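Local coordinates for bacterial microcompartment shell protein CutR (Streptococcus intermedius SK54 = ATCC 27335, PDB 6XPJ) that forms part of the shell of the choline-degrading bacterial microcompartment as a minor component, probably lending that shell heterogeneity and flexibility, at residues 58-61 with 62-66. The protein carries 1 engineered substitution. Residues are numbered along the deposited sequence; the frame is centred on the assembly and turned at random.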
loop_
_atom_site.group_PDB
_atom_site.type_symbol
_atom_site.label_atom_id
_atom_site.label_comp_id
_atom_site.label_asym_id
_atom_site.label_seq_id
_atom_site.Cartn_x
_atom_site.Cartn_y
_atom_site.Cartn_z
ATOM N N ALA C 58 -3.777 16.173 5.712
ATOM C CA ALA C 58 -2.948 16.401 6.917
ATOM C C ALA C 58 -2.494 17.866 7.001
ATOM O O ALA C 58 -2.541 18.462 8.108
ATOM C CB ALA C 58 -1.770 15.464 6.905
ATOM N N ILE C 59 -2.061 18.462 5.899
ATOM C CA ILE C 59 -1.569 19.869 5.956
ATOM C C ILE C 59 -2.716 20.828 6.331
ATOM O O ILE C 59 -2.468 21.798 7.053
ATOM C CB ILE C 59 -0.873 20.260 4.647
ATOM C CG1 ILE C 59 -0.096 21.567 4.790
ATOM C CG2 ILE C 59 -1.858 20.358 3.518
ATOM C CD1 ILE C 59 1.075 21.475 5.755
ATOM N N ILE C 60 -3.945 20.541 5.920
ATOM C CA ILE C 60 -5.103 21.399 6.244
ATOM C C ILE C 60 -5.363 21.306 7.746
ATOM O O ILE C 60 -5.579 22.333 8.400
ATOM C CB ILE C 60 -6.335 20.936 5.445
ATOM C CG1 ILE C 60 -6.104 21.025 3.951
ATOM C CG2 ILE C 60 -7.564 21.713 5.875
ATOM C CD1 ILE C 60 -7.192 20.340 3.127
ATOM N N ALA C 61 -5.335 20.101 8.302
ATOM C CA ALA C 61 -5.582 19.871 9.744
ATOM C C ALA C 61 -4.477 20.514 10.566
ATOM O O ALA C 61 -4.792 21.153 11.571
ATOM C CB ALA C 61 -5.716 18.409 10.060
ATOM N N ALA C 62 -3.230 20.454 10.122
ATOM C CA ALA C 62 -2.101 21.067 10.851
ATOM C C ALA C 62 -2.287 22.580 10.891
ATOM O O ALA C 62 -2.078 23.204 11.956
ATOM C CB ALA C 62 -0.797 20.712 10.199
ATOM N N ASP C 63 -2.704 23.155 9.775
ATOM C CA ASP C 63 -2.924 24.619 9.706
ATOM C C ASP C 63 -4.020 25.039 10.689
ATOM O O ASP C 63 -3.869 26.069 11.420
ATOM C CB ASP C 63 -3.258 25.024 8.279
ATOM C CG ASP C 63 -3.498 26.510 8.156
ATOM O OD1 ASP C 63 -2.486 27.236 8.090
ATOM O OD2 ASP C 63 -4.654 26.909 8.103
ATOM N N ILE C 64 -5.142 24.330 10.701
ATOM C CA ILE C 64 -6.248 24.642 11.640
ATOM C C ILE C 64 -5.730 24.500 13.062
ATOM O O ILE C 64 -6.024 25.388 13.900
ATOM C CB ILE C 64 -7.455 23.752 11.351
ATOM C CG1 ILE C 64 -8.065 24.082 10.002
ATOM C CG2 ILE C 64 -8.498 23.834 12.479
ATOM C CD1 ILE C 64 -8.976 23.023 9.513
ATOM N N ALA C 65 -5.035 23.410 13.380
ATOM C CA ALA C 65 -4.559 23.147 14.755
ATOM C C ALA C 65 -3.718 24.319 15.233
ATOM O O ALA C 65 -4.005 24.836 16.323
ATOM C CB ALA C 65 -3.802 21.849 14.850
ATOM N N GLY C 66 -2.719 24.724 14.452
ATOM C CA GLY C 66 -1.787 25.807 14.828
ATOM C C GLY C 66 -2.458 27.160 14.889
ATOM O O GLY C 66 -2.054 28.002 15.760
HETATM O O HOH W 1 -6.215 24.828 6.946
#
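Ala62 N donates to Ala58 O at 2.9 Å, the first of four consecutive i to i+4 backbone bonds running over about two turns of alpha-helix 58-68. The methyl of Ala62 packs on Ile73 and Val76 of strand 72-77. Asp63 repeats the pattern, its N 3.1 Å from Ile59 O. With CG anti to the backbone N (chi1 180°), its carboxylate swings off the helix. Asp63 OD2 accepts a hydrogen bond from a water 2.8 Å away, while OD1 takes the backbone N-H of Ile32 in a second subunit. The same water donates to Ile60 O at 3.0 Å. That carbonyl also receives Ile64 N at 3.1 Å, tilted 19° from the carbonyl plane, so two donors grip one oxygen. Ile64 CG1, beside its own backbone N (chi1 -67°), comes to 3.4 Å from Ile60 O. The two isoleucine side chains lie alongside each other, pointing the same way, with a looser meeting of Ile60 CG2 and Ile64 CD1 at 4.1 Å. Beyond them stands helix 89-105, with Phe103 against Ile60 and Tyr102 against Ile64. Ala65 N closes the series on Ala61 O at 2.9 Å, and its small side chain packs on Ile99 and Phe85. The chemistry implies a buried carboxylate with both oxygens engaged, one tied through water to its own helix and the other to the neighbouring subunit's backbone across the hexamer interface of this BMC-domain protein.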